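Side-chain contacts in hydroquinone dioxygenase small subunit (Pseudomonas sp., PDB 4ZXA), which probably works together with a large subunit as a cupin-type dioxygenase that oxidises hydroquinone: residues S72-A77 / E112-K117; H79-I84 / S136-E141; T152-G155 / V159-W162; Y50-V55 / I148-I153. All coordinates share one frame; numbering follows the deposited sequence.

Interactions 2 and 4 are buried, and interactions 1 and 3 lie at the surface. Interaction 1 is an apolar proline-on-tryptophan contact, beside one sheet. Interaction 2 starts from strand 136-142, the neighbour of strand 71-76 in that sheet, and crosses to the other sheet through a polar tyrosine-glutamate bond. Interactions 3 and 4 share Thr152 and Ile153 on strand 145-153. Interaction 4 runs from there to strand 52-58 in the same sheet, with one apolar touch and one loose polar approach. Interaction 3 follows the chain out of the sheet and brings opposite charges together, in a pairing whose details are doubtful. The hydroxyl of Thr152 also meets Glu81, which ties interactions 2, 3 and 4 together.

Interaction 1 of 4, residues S72-A77 / E112-K117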
loop_
_atom_site.group_PDB
_atom_site.type_symbol
_atom_site.label_atom_id
_atom_site.label_comp_id
_atom_site.label_asym_id
_atom_site.label_seq_id
_atom_site.Cartn_x
_atom_site.Cartn_y
_atom_site.Cartn_z
ATOM N N SER A 72 -49.960 -1.959 -11.801
ATOM C CA SER A 72 -49.422 -2.566 -13.023
ATOM C C SER A 72 -50.406 -3.558 -13.647
ATOM O O SER A 72 -51.381 -3.961 -13.009
ATOM C CB SER A 72 -48.116 -3.310 -12.723
ATOM O OG SER A 72 -48.384 -4.576 -12.122
ATOM N N PRO A 73 -50.149 -3.945 -14.904
ATOM C CA PRO A 73 -50.801 -5.104 -15.526
ATOM C C PRO A 73 -50.400 -6.376 -14.794
ATOM O O PRO A 73 -49.339 -6.385 -14.156
ATOM C CB PRO A 73 -50.200 -5.133 -16.938
ATOM C CG PRO A 73 -49.743 -3.746 -17.195
ATOM C CD PRO A 73 -49.333 -3.179 -15.859
ATOM N N TRP A 74 -51.223 -7.420 -14.870
ATOM C CA TRP A 74 -50.785 -8.739 -14.421
ATOM C C TRP A 74 -49.617 -9.251 -15.290
ATOM O O TRP A 74 -49.695 -9.268 -16.530
ATOM C CB TRP A 74 -51.920 -9.762 -14.457
ATOM C CG TRP A 74 -52.960 -9.640 -13.391
ATOM C CD1 TRP A 74 -54.226 -9.129 -13.532
ATOM C CD2 TRP A 74 -52.853 -10.072 -12.022
ATOM N NE1 TRP A 74 -54.903 -9.213 -12.338
ATOM C CE2 TRP A 74 -54.089 -9.789 -11.397
ATOM C CE3 TRP A 74 -51.835 -10.662 -11.264
ATOM C CZ2 TRP A 74 -54.332 -10.078 -10.053
ATOM C CZ3 TRP A 74 -52.080 -10.950 -9.927
ATOM C CH2 TRP A 74 -53.318 -10.657 -9.336
ATOM N N PHE A 75 -48.542 -9.667 -14.621
ATOM C CA PHE A 75 -47.335 -10.163 -15.280
ATOM C C PHE A 75 -47.163 -11.656 -15.005
ATOM O O PHE A 75 -47.624 -12.172 -13.980
ATOM C CB PHE A 75 -46.101 -9.442 -14.742
ATOM C CG PHE A 75 -46.046 -7.985 -15.068
ATOM C CD1 PHE A 75 -46.014 -7.555 -16.384
ATOM C CD2 PHE A 75 -45.983 -7.044 -14.055
ATOM C CE1 PHE A 75 -45.933 -6.199 -16.687
ATOM C CE2 PHE A 75 -45.899 -5.688 -14.343
ATOM C CZ PHE A 75 -45.876 -5.261 -15.658
ATOM N N THR A 76 -46.482 -12.349 -15.905
ATOM C CA THR A 76 -46.149 -13.735 -15.643
ATOM C C THR A 76 -44.929 -14.187 -16.455
ATOM O O THR A 76 -44.577 -13.579 -17.474
ATOM C CB THR A 76 -47.342 -14.651 -15.965
ATOM O OG1 THR A 76 -47.208 -15.898 -15.259
ATOM C CG2 THR A 76 -47.427 -14.893 -17.481
ATOM N N ALA A 77 -44.296 -15.263 -16.005
ATOM C CA ALA A 77 -43.181 -15.837 -16.745
ATOM C C ALA A 77 -43.093 -17.325 -16.484
ATOM O O ALA A 77 -43.707 -17.833 -15.547
ATOM C CB ALA A 77 -41.864 -15.152 -16.374
ATOM N N GLU A 112 -56.059 -9.644 -18.641
ATOM C CA GLU A 112 -56.902 -8.785 -17.808
ATOM C C GLU A 112 -57.458 -9.540 -16.613
ATOM O O GLU A 112 -57.540 -9.002 -15.509
ATOM C CB GLU A 112 -58.071 -8.207 -18.620
ATOM C CG GLU A 112 -57.671 -7.389 -19.855
ATOM C CD GLU A 112 -57.011 -6.055 -19.520
ATOM O OE1 GLU A 112 -56.922 -5.698 -18.323
ATOM O OE2 GLU A 112 -56.582 -5.364 -20.469
ATOM N N LEU A 113 -57.858 -10.784 -16.844
ATOM C CA LEU A 113 -58.411 -11.603 -15.781
ATOM C C LEU A 113 -57.761 -12.979 -15.780
ATOM O O LEU A 113 -58.325 -13.946 -16.282
ATOM C CB LEU A 113 -59.925 -11.721 -15.940
ATOM C CG LEU A 113 -60.661 -10.384 -16.092
ATOM C CD1 LEU A 113 -62.046 -10.603 -16.693
ATOM C CD2 LEU A 113 -60.740 -9.612 -14.758
ATOM N N PRO A 114 -56.549 -13.066 -15.234
ATOM C CA PRO A 114 -55.869 -14.355 -15.124
ATOM C C PRO A 114 -56.732 -15.353 -14.382
ATOM O O PRO A 114 -57.388 -14.998 -13.407
ATOM C CB PRO A 114 -54.638 -14.021 -14.284
ATOM C CG PRO A 114 -54.363 -12.591 -14.580
ATOM C CD PRO A 114 -55.701 -11.944 -14.791
ATOM N N VAL A 115 -56.708 -16.597 -14.836
ATOM C CA VAL A 115 -57.457 -17.663 -14.193
ATOM C C VAL A 115 -56.584 -18.473 -13.228
ATOM O O VAL A 115 -55.695 -19.223 -13.648
ATOM C CB VAL A 115 -58.058 -18.610 -15.250
ATOM C CG1 VAL A 115 -58.908 -19.690 -14.581
ATOM C CG2 VAL A 115 -58.853 -17.812 -16.301
ATOM N N GLY A 116 -56.846 -18.328 -11.935
ATOM C CA GLY A 116 -56.125 -19.093 -10.932
ATOM C C GLY A 116 -56.463 -18.678 -9.511
ATOM O O GLY A 116 -57.097 -17.642 -9.297
ATOM N N LYS A 117 -56.042 -19.484 -8.537
ATOM C CA LYS A 117 -56.307 -19.191 -7.132
ATOM C C LYS A 117 -55.454 -18.014 -6.660
ATOM O O LYS A 117 -54.318 -17.856 -7.110
ATOM C CB LYS A 117 -56.012 -20.412 -6.261
ATOM C CG LYS A 117 -56.492 -21.733 -6.830
ATOM C CD LYS A 117 -55.318 -22.700 -7.021
ATOM C CE LYS A 117 -55.793 -24.095 -7.424
ATOM N NZ LYS A 117 -56.755 -24.666 -6.428
#
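Pro114 lies over one face of the indole of Trp74, at the outer side of a cupin beta-sandwich. The contact is a CH-pi interaction. Pro114 CG sits 3.7 Å from the centroid of the five-membered ring of Trp74 and 21° off the ring normal. The proline ring is placed toward the rim of the indole rather than over its middle. It stands roughly upright on the indole, with its CG-CD edge against the five-membered ring. Two ring carbons do the touching. Pro114 CG is 3.5 Å from Trp74 CG, and Pro114 CD lies nearest Trp74 CD1, with NE1 next. Trp74 CG stands beside its own backbone N (chi1 -74°), which brings the indole out to the 112-117 loop.

Trp74 belongs to strand 71-76, and Pro114 to the loop just before strand 116-125. These strands are not neighbours in their sheet. Leu95 of strand 89-97 touches both Trp74 and Pro114, and Arg139 packs on Trp74 as well. The contact lies near the surface and joins the loop to strand 71-76 by CH-pi and apolar packing. Glu112 O comes up obliquely to Trp74 CD1, at 3.9 Å. The shortest approach is Trp74 CD1 to Pro114 CD, 3.4 Å.

Interaction 2 of 4, residues H79-I84 / S136-E141; sequences HDEFAI and SAYRFE
Tyr138 brings the hydroxyl end of its ring over the carboxylate of Glu81. Its OH donates a hydrogen bond to Glu81 OE1 at 2.8 Å. This bond joins the two facing sheets of the cupin beta-sandwich. The hydroxyl comes from above the carboxylate plane, 48° out of it. The carboxylate and the phenol ring are strongly turned against each other, with their planes 75° apart. Seen from the ring, the oxygen lies at the edge and near the ring plane, and Tyr138 CE1 is 3.3 Å from Glu81 OE1. Tyr138 CG lies between its backbone N and carbonyl carbon (chi1 59°), and this points the ring across the sandwich. Glu81 reaches back with a chain extended beyond CG.

Both polar ends are buried, and more than one partner satisfies them. Glu81 OE2 is hydrogen-bonded to Thr152 OG1 and weakly to Gln150 NE2. Gln150 NE2 is also bonded to the hydroxyl of Tyr138. The result is a small polar cluster inside the fold. Next to it, His79 ND1 binds Asp80 O at 2.8 Å, with the acceptor in the imidazole plane, a bond within the loop that leads into strand 81-87. Asp80 forms a salt bridge with Arg174 of the large subunit.

Glu81 opens strand 81-87, which runs between strands 128-132 and 145-153. Tyr138 sits on strand 136-142 of the facing sheet, between strands 71-76 and 89-97.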
loop_
_atom_site.group_PDB
_atom_site.type_symbol
_atom_site.label_atom_id
_atom_site.label_comp_id
_atom_site.label_asym_id
_atom_site.label_seq_id
_atom_site.Cartn_x
_atom_site.Cartn_y
_atom_site.Cartn_z
ATOM N N HIS A 79 -40.290 -18.810 -15.797
ATOM C CA HIS A 79 -39.181 -19.035 -14.859
ATOM C C HIS A 79 -39.260 -18.051 -13.703
ATOM O O HIS A 79 -39.992 -17.072 -13.771
ATOM C CB HIS A 79 -37.863 -18.849 -15.583
ATOM C CG HIS A 79 -37.764 -17.536 -16.278
ATOM N ND1 HIS A 79 -37.584 -16.348 -15.599
ATOM C CD2 HIS A 79 -37.857 -17.211 -17.590
ATOM C CE1 HIS A 79 -37.550 -15.353 -16.465
ATOM N NE2 HIS A 79 -37.721 -15.849 -17.681
ATOM N N ASP A 80 -38.511 -18.303 -12.641
ATOM C CA ASP A 80 -38.422 -17.347 -11.539
ATOM C C ASP A 80 -37.952 -15.951 -11.967
ATOM O O ASP A 80 -37.118 -15.797 -12.875
ATOM C CB ASP A 80 -37.473 -17.865 -10.474
ATOM C CG ASP A 80 -38.026 -19.059 -9.734
ATOM O OD1 ASP A 80 -39.262 -19.193 -9.687
ATOM O OD2 ASP A 80 -37.226 -19.853 -9.190
ATOM N N GLU A 81 -38.495 -14.938 -11.294
ATOM C CA GLU A 81 -38.053 -13.546 -11.417
ATOM C C GLU A 81 -37.928 -12.973 -10.016
ATOM O O GLU A 81 -38.399 -13.570 -9.045
ATOM C CB GLU A 81 -39.060 -12.716 -12.217
ATOM C CG GLU A 81 -39.098 -13.031 -13.697
ATOM C CD GLU A 81 -40.344 -12.485 -14.370
ATOM O OE1 GLU A 81 -41.459 -12.821 -13.915
ATOM O OE2 GLU A 81 -40.217 -11.724 -15.357
ATOM N N PHE A 82 -37.301 -11.813 -9.895
ATOM C CA PHE A 82 -37.164 -11.213 -8.581
ATOM C C PHE A 82 -37.380 -9.714 -8.649
ATOM O O PHE A 82 -37.110 -9.092 -9.672
ATOM C CB PHE A 82 -35.782 -11.515 -8.019
ATOM C CG PHE A 82 -35.493 -12.972 -7.888
ATOM C CD1 PHE A 82 -35.822 -13.651 -6.724
ATOM C CD2 PHE A 82 -34.903 -13.673 -8.931
ATOM C CE1 PHE A 82 -35.557 -15.011 -6.590
ATOM C CE2 PHE A 82 -34.642 -15.030 -8.817
ATOM C CZ PHE A 82 -34.964 -15.706 -7.641
ATOM N N ALA A 83 -37.869 -9.132 -7.561
ATOM C CA ALA A 83 -38.085 -7.688 -7.516
ATOM C C ALA A 83 -37.482 -7.116 -6.249
ATOM O O ALA A 83 -37.685 -7.670 -5.154
ATOM C CB ALA A 83 -39.570 -7.363 -7.587
ATOM N N ILE A 84 -36.719 -6.033 -6.411
ATOM C CA ILE A 84 -36.204 -5.255 -5.283
ATOM C C ILE A 84 -36.830 -3.878 -5.298
ATOM O O ILE A 84 -36.731 -3.151 -6.289
ATOM C CB ILE A 84 -34.688 -5.000 -5.378
ATOM C CG1 ILE A 84 -33.938 -6.253 -5.836
ATOM C CG2 ILE A 84 -34.152 -4.454 -4.041
ATOM C CD1 ILE A 84 -33.537 -7.122 -4.717
ATOM N N SER A 136 -46.768 -18.130 -11.824
ATOM C CA SER A 136 -47.712 -17.347 -11.063
ATOM C C SER A 136 -47.956 -16.094 -11.869
ATOM O O SER A 136 -47.182 -15.772 -12.771
ATOM C CB SER A 136 -47.147 -16.999 -9.698
ATOM O OG SER A 136 -46.215 -15.944 -9.821
ATOM N N ALA A 137 -49.057 -15.412 -11.586
ATOM C CA ALA A 137 -49.248 -14.076 -12.124
ATOM C C ALA A 137 -49.043 -13.126 -10.958
ATOM O O ALA A 137 -49.369 -13.460 -9.813
ATOM C CB ALA A 137 -50.630 -13.920 -12.718
ATOM N N TYR A 138 -48.477 -11.959 -11.230
ATOM C CA TYR A 138 -48.209 -11.022 -10.151
ATOM C C TYR A 138 -48.509 -9.604 -10.596
ATOM O O TYR A 138 -48.339 -9.266 -11.765
ATOM C CB TYR A 138 -46.764 -11.172 -9.644
ATOM C CG TYR A 138 -45.713 -10.952 -10.699
ATOM C CD1 TYR A 138 -45.264 -12.001 -11.484
ATOM C CD2 TYR A 138 -45.169 -9.690 -10.913
ATOM C CE1 TYR A 138 -44.293 -11.803 -12.459
ATOM C CE2 TYR A 138 -44.192 -9.477 -11.883
ATOM C CZ TYR A 138 -43.753 -10.536 -12.658
ATOM O OH TYR A 138 -42.788 -10.340 -13.640
ATOM N N ARG A 139 -48.975 -8.781 -9.661
ATOM C CA ARG A 139 -49.401 -7.416 -9.968
ATOM C C ARG A 139 -48.863 -6.442 -8.921
ATOM O O ARG A 139 -48.839 -6.753 -7.729
ATOM C CB ARG A 139 -50.933 -7.351 -10.030
ATOM C CG ARG A 139 -51.508 -6.046 -10.585
ATOM C CD ARG A 139 -52.974 -6.193 -10.983
ATOM N NE ARG A 139 -53.841 -6.454 -9.833
ATOM C CZ ARG A 139 -55.175 -6.386 -9.868
ATOM N NH1 ARG A 139 -55.800 -6.066 -10.999
ATOM N NH2 ARG A 139 -55.887 -6.635 -8.775
ATOM N N PHE A 140 -48.419 -5.276 -9.384
ATOM C CA PHE A 140 -47.832 -4.248 -8.529
ATOM C C PHE A 140 -48.832 -3.130 -8.183
ATOM O O PHE A 140 -49.501 -2.585 -9.070
ATOM C CB PHE A 140 -46.628 -3.621 -9.236
ATOM C CG PHE A 140 -45.467 -4.567 -9.457
ATOM C CD1 PHE A 140 -44.961 -5.336 -8.422
ATOM C CD2 PHE A 140 -44.870 -4.669 -10.706
ATOM C CE1 PHE A 140 -43.888 -6.187 -8.633
ATOM C CE2 PHE A 140 -43.800 -5.523 -10.922
ATOM C CZ PHE A 140 -43.310 -6.280 -9.889
ATOM N N GLU A 141 -48.907 -2.785 -6.896
ATOM C CA GLU A 141 -49.745 -1.690 -6.391
ATOM C C GLU A 141 -48.896 -0.613 -5.726
ATOM O O GLU A 141 -48.188 -0.898 -4.766
ATOM C CB GLU A 141 -50.698 -2.207 -5.316
ATOM C CG GLU A 141 -51.730 -3.193 -5.789
ATOM C CD GLU A 141 -52.754 -2.554 -6.699
ATOM O OE1 GLU A 141 -52.694 -1.311 -6.896
ATOM O OE2 GLU A 141 -53.608 -3.307 -7.217
#

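Interaction 3 of 4, residues T152-G155 / V159-W162; sequences TIKG and VEKW
The carboxylate of Glu160 lies at the edge of the Trp162 indole and turns its second oxygen to the ammonium of Lys154. The edge contact is well defined. Trp162 NE1 gives a nearly straight hydrogen bond, 172° at the hydrogen, to Glu160 OE2 at 3.0 Å. The oxygen lies in the ring plane, and it is met on its anti side, 29° out of the carboxylate plane. This bond restrains the rotation of the carboxylate. Away from this edge, the indole packs against Val54 and Leu57 of strand 52-58, and against Ile337 of the large subunit.

Lys154 and Glu160 carry opposite charges and approach at about a right angle. Their pairing as a salt bridge is plausible. The separation of Lys154 NZ and Glu160 OE1 is too short in the model, however, so its details are doubtful. Lys154 is bent at three torsions along its chain, while Glu160 is extended beyond CG.

In the cupin fold of this subunit, strand 145-153 ends just before Lys154. The chain then crosses past strands 61-69 and 52-58 to the short edge strand 158-159, which lies parallel to strand 52-58. Within this connection, the backbone N of Gly155 is bonded to Ser158 OG. Glu160 follows that strand, and Lys161 is the N-cap of helix 162-165. Trp162 is the first residue of the helix, and Lys161 NZ is hydrogen-bonded to Ser47 OG.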
loop_
_atom_site.group_PDB
_atom_site.type_symbol
_atom_site.label_atom_id
_atom_site.label_comp_id
_atom_site.label_asym_id
_atom_site.label_seq_id
_atom_site.Cartn_x
_atom_site.Cartn_y
_atom_site.Cartn_z
ATOM N N THR A 152 -34.573 -10.461 -14.423
ATOM C CA THR A 152 -35.325 -11.354 -15.295
ATOM C C THR A 152 -34.594 -11.602 -16.617
ATOM O O THR A 152 -33.374 -11.442 -16.690
ATOM C CB THR A 152 -36.772 -10.816 -15.539
ATOM O OG1 THR A 152 -37.550 -11.807 -16.226
ATOM C CG2 THR A 152 -36.752 -9.515 -16.347
ATOM N N ILE A 153 -35.339 -11.977 -17.659
ATOM C CA ILE A 153 -34.755 -12.247 -18.967
ATOM C C ILE A 153 -35.416 -11.385 -20.035
ATOM O O ILE A 153 -36.622 -11.197 -20.009
ATOM C CB ILE A 153 -34.910 -13.740 -19.321
ATOM C CG1 ILE A 153 -34.217 -14.594 -18.250
ATOM C CG2 ILE A 153 -34.392 -14.034 -20.735
ATOM C CD1 ILE A 153 -34.317 -16.096 -18.474
ATOM N N LYS A 154 -34.629 -10.856 -20.968
ATOM C CA LYS A 154 -35.169 -9.986 -22.017
ATOM C C LYS A 154 -36.393 -10.643 -22.646
ATOM O O LYS A 154 -36.334 -11.804 -23.059
ATOM C CB LYS A 154 -34.115 -9.692 -23.092
ATOM C CG LYS A 154 -34.125 -8.259 -23.637
ATOM C CD LYS A 154 -34.581 -8.230 -25.074
ATOM C CE LYS A 154 -33.438 -8.130 -26.056
ATOM N NZ LYS A 154 -32.893 -6.759 -26.086
ATOM N N GLY A 155 -37.498 -9.899 -22.690
ATOM C CA GLY A 155 -38.750 -10.378 -23.251
ATOM C C GLY A 155 -39.506 -9.327 -24.051
ATOM O O GLY A 155 -38.974 -8.246 -24.326
ATOM N N VAL A 159 -37.949 -2.775 -22.551
ATOM C CA VAL A 159 -37.671 -1.641 -23.406
ATOM C C VAL A 159 -36.196 -1.280 -23.326
ATOM O O VAL A 159 -35.649 -1.091 -22.237
ATOM C CB VAL A 159 -38.549 -0.424 -23.037
ATOM C CG1 VAL A 159 -38.416 0.676 -24.097
ATOM C CG2 VAL A 159 -39.999 -0.862 -22.888
ATOM N N GLU A 160 -35.554 -1.197 -24.485
ATOM C CA GLU A 160 -34.192 -0.714 -24.544
ATOM C C GLU A 160 -34.171 0.711 -25.076
ATOM O O GLU A 160 -34.788 1.019 -26.102
ATOM C CB GLU A 160 -33.333 -1.613 -25.430
ATOM C CG GLU A 160 -33.049 -2.985 -24.837
ATOM C CD GLU A 160 -32.254 -3.860 -25.794
ATOM O OE1 GLU A 160 -32.869 -4.467 -26.693
ATOM O OE2 GLU A 160 -31.015 -3.921 -25.671
ATOM N N LYS A 161 -33.467 1.586 -24.370
ATOM C CA LYS A 161 -33.294 2.952 -24.836
ATOM C C LYS A 161 -31.986 3.498 -24.306
ATOM O O LYS A 161 -31.951 4.547 -23.648
ATOM C CB LYS A 161 -34.480 3.837 -24.426
ATOM C CG LYS A 161 -34.993 3.671 -22.986
ATOM C CD LYS A 161 -35.507 5.008 -22.461
ATOM C CE LYS A 161 -36.791 4.874 -21.638
ATOM N NZ LYS A 161 -37.096 6.159 -20.885
ATOM N N TRP A 162 -30.914 2.769 -24.603
ATOM C CA TRP A 162 -29.594 3.082 -24.074
ATOM C C TRP A 162 -29.187 4.532 -24.334
ATOM O O TRP A 162 -28.750 5.235 -23.427
ATOM C CB TRP A 162 -28.541 2.090 -24.614
ATOM C CG TRP A 162 -28.920 0.656 -24.352
ATOM C CD1 TRP A 162 -29.523 -0.198 -25.220
ATOM C CD2 TRP A 162 -28.740 -0.078 -23.126
ATOM N NE1 TRP A 162 -29.741 -1.415 -24.618
ATOM C CE2 TRP A 162 -29.270 -1.369 -23.333
ATOM C CE3 TRP A 162 -28.189 0.239 -21.872
ATOM C CZ2 TRP A 162 -29.260 -2.353 -22.340
ATOM C CZ3 TRP A 162 -28.183 -0.736 -20.886
ATOM C CH2 TRP A 162 -28.718 -2.020 -21.128
#

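Interaction 4 of 4, residues Y50-V55 / I148-I153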
loop_
_atom_site.group_PDB
_atom_site.type_symbol
_atom_site.label_atom_id
_atom_site.label_comp_id
_atom_site.label_asym_id
_atom_site.label_seq_id
_atom_site.Cartn_x
_atom_site.Cartn_y
_atom_site.Cartn_z
ATOM N N TYR A 50 -44.442 1.516 -14.892
ATOM C CA TYR A 50 -44.269 0.085 -15.150
ATOM C C TYR A 50 -43.701 -0.275 -16.516
ATOM O O TYR A 50 -43.742 -1.425 -16.931
ATOM C CB TYR A 50 -45.566 -0.671 -14.867
ATOM C CG TYR A 50 -45.976 -0.568 -13.418
ATOM C CD1 TYR A 50 -45.241 -1.212 -12.417
ATOM C CD2 TYR A 50 -47.086 0.186 -13.042
ATOM C CE1 TYR A 50 -45.610 -1.119 -11.086
ATOM C CE2 TYR A 50 -47.463 0.283 -11.709
ATOM C CZ TYR A 50 -46.724 -0.369 -10.732
ATOM O OH TYR A 50 -47.103 -0.268 -9.405
ATOM N N GLU A 51 -43.171 0.721 -17.212
ATOM C CA GLU A 51 -42.378 0.467 -18.397
ATOM C C GLU A 51 -41.107 -0.259 -17.918
ATOM O O GLU A 51 -40.341 0.277 -17.113
ATOM C CB GLU A 51 -42.009 1.795 -19.051
ATOM C CG GLU A 51 -41.580 1.702 -20.490
ATOM C CD GLU A 51 -41.015 3.021 -20.984
ATOM O OE1 GLU A 51 -41.241 4.054 -20.308
ATOM O OE2 GLU A 51 -40.333 3.031 -22.034
ATOM N N LYS A 52 -40.893 -1.478 -18.397
ATOM C CA LYS A 52 -39.737 -2.272 -17.984
ATOM C C LYS A 52 -38.448 -1.836 -18.708
ATOM O O LYS A 52 -38.117 -2.348 -19.766
ATOM C CB LYS A 52 -40.047 -3.761 -18.184
ATOM C CG LYS A 52 -41.340 -4.219 -17.455
ATOM C CD LYS A 52 -41.750 -5.663 -17.839
ATOM C CE LYS A 52 -41.301 -6.692 -16.803
ATOM N NZ LYS A 52 -42.143 -6.629 -15.526
ATOM N N VAL A 53 -37.726 -0.875 -18.142
ATOM C CA VAL A 53 -36.601 -0.290 -18.865
ATOM C C VAL A 53 -35.350 -1.073 -18.543
ATOM O O VAL A 53 -34.936 -1.152 -17.377
ATOM C CB VAL A 53 -36.352 1.221 -18.524
ATOM C CG1 VAL A 53 -35.117 1.736 -19.268
ATOM C CG2 VAL A 53 -37.582 2.086 -18.857
ATOM N N VAL A 54 -34.762 -1.670 -19.574
ATOM C CA VAL A 54 -33.516 -2.391 -19.409
ATOM C C VAL A 54 -32.389 -1.415 -19.069
ATOM O O VAL A 54 -32.122 -0.476 -19.827
ATOM C CB VAL A 54 -33.148 -3.163 -20.679
ATOM C CG1 VAL A 54 -31.842 -3.940 -20.476
ATOM C CG2 VAL A 54 -34.306 -4.085 -21.100
ATOM N N VAL A 55 -31.734 -1.656 -17.932
ATOM C CA VAL A 55 -30.577 -0.869 -17.502
ATOM C C VAL A 55 -29.328 -1.740 -17.427
ATOM O O VAL A 55 -28.213 -1.233 -17.343
ATOM C CB VAL A 55 -30.830 -0.149 -16.149
ATOM C CG1 VAL A 55 -31.917 0.914 -16.327
ATOM C CG2 VAL A 55 -31.257 -1.135 -15.080
ATOM N N ILE A 148 -38.865 0.050 -8.739
ATOM C CA ILE A 148 -38.691 -1.404 -8.643
ATOM C C ILE A 148 -37.566 -1.886 -9.563
ATOM O O ILE A 148 -37.560 -1.572 -10.764
ATOM C CB ILE A 148 -39.954 -2.181 -9.071
ATOM C CG1 ILE A 148 -41.190 -1.742 -8.282
ATOM C CG2 ILE A 148 -39.725 -3.678 -8.933
ATOM C CD1 ILE A 148 -42.487 -2.424 -8.741
ATOM N N LEU A 149 -36.623 -2.648 -9.004
ATOM C CA LEU A 149 -35.609 -3.323 -9.803
ATOM C C LEU A 149 -36.051 -4.752 -10.025
ATOM O O LEU A 149 -36.319 -5.490 -9.064
ATOM C CB LEU A 149 -34.257 -3.336 -9.092
ATOM C CG LEU A 149 -33.279 -2.195 -9.342
ATOM C CD1 LEU A 149 -32.083 -2.333 -8.420
ATOM C CD2 LEU A 149 -32.816 -2.198 -10.764
ATOM N N GLN A 150 -36.122 -5.146 -11.288
ATOM C CA GLN A 150 -36.517 -6.504 -11.611
ATOM C C GLN A 150 -35.379 -7.275 -12.286
ATOM O O GLN A 150 -34.824 -6.828 -13.295
ATOM C CB GLN A 150 -37.769 -6.501 -12.499
ATOM C CG GLN A 150 -38.217 -7.887 -12.929
ATOM C CD GLN A 150 -39.738 -8.034 -12.996
ATOM O OE1 GLN A 150 -40.483 -7.252 -12.392
ATOM N NE2 GLN A 150 -40.201 -9.054 -13.723
ATOM N N GLN A 151 -35.050 -8.429 -11.710
ATOM C CA GLN A 151 -34.107 -9.372 -12.299
ATOM C C GLN A 151 -34.845 -10.425 -13.126
ATOM O O GLN A 151 -35.644 -11.199 -12.598
ATOM C CB GLN A 151 -33.303 -10.052 -11.197
ATOM C CG GLN A 151 -32.386 -11.159 -11.685
ATOM C CD GLN A 151 -31.863 -11.970 -10.521
ATOM O OE1 GLN A 151 -32.441 -11.930 -9.432
ATOM N NE2 GLN A 151 -30.770 -12.705 -10.731
ATOM N N THR A 152 -34.573 -10.461 -14.423
ATOM C CA THR A 152 -35.325 -11.354 -15.295
ATOM C C THR A 152 -34.594 -11.602 -16.617
ATOM O O THR A 152 -33.374 -11.442 -16.690
ATOM C CB THR A 152 -36.772 -10.816 -15.539
ATOM O OG1 THR A 152 -37.550 -11.807 -16.226
ATOM C CG2 THR A 152 -36.752 -9.515 -16.347
ATOM N N ILE A 153 -35.339 -11.977 -17.659
ATOM C CA ILE A 153 -34.755 -12.247 -18.967
ATOM C C ILE A 153 -35.416 -11.385 -20.035
ATOM O O ILE A 153 -36.622 -11.197 -20.009
ATOM C CB ILE A 153 -34.910 -13.740 -19.321
ATOM C CG1 ILE A 153 -34.217 -14.594 -18.250
ATOM C CG2 ILE A 153 -34.392 -14.034 -20.735
ATOM C CD1 ILE A 153 -34.317 -16.096 -18.474
#
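Tyr50 and Ile148 make the apolar part of this contact. Ile148 CD1 meets the ring of Tyr50 at its edge, near the ring plane, 4.1 Å from CE1. Tyr50 OH is bonded to the carbonyl of Gly70, which anchors the hydroxyl end.

The other half is looser and polar. Lys52 NZ stands 3.6 Å from Gln150 NE2, and it is just as far from Gln150 OE1. The ammonium thus only nears the amide, at a distance beyond a bond. Lys52 bends at its last two torsions, and Gln150 points its amide inward with CG anti to the backbone N (chi1 178°). Each has a better partner. Lys52 makes a cation-pi contact with Phe75, and the amide nitrogen of Gln150 is bonded to Tyr138 OH. Both halves are buried, so neither side faces solvent.

The gap between the backbones is consistent with the light contact. The CA atoms of Lys52 and Gln150 are 8.3 Å apart, because strand 61-69 lies between strands 52-58 and 145-153 in the sheet. Tyr50 sits just ahead of strand 52-58. Lys52 and Gln150, from next-nearest strands, meet over the inner face of one sheet, which suits the curved beta-sandwich of a cupin.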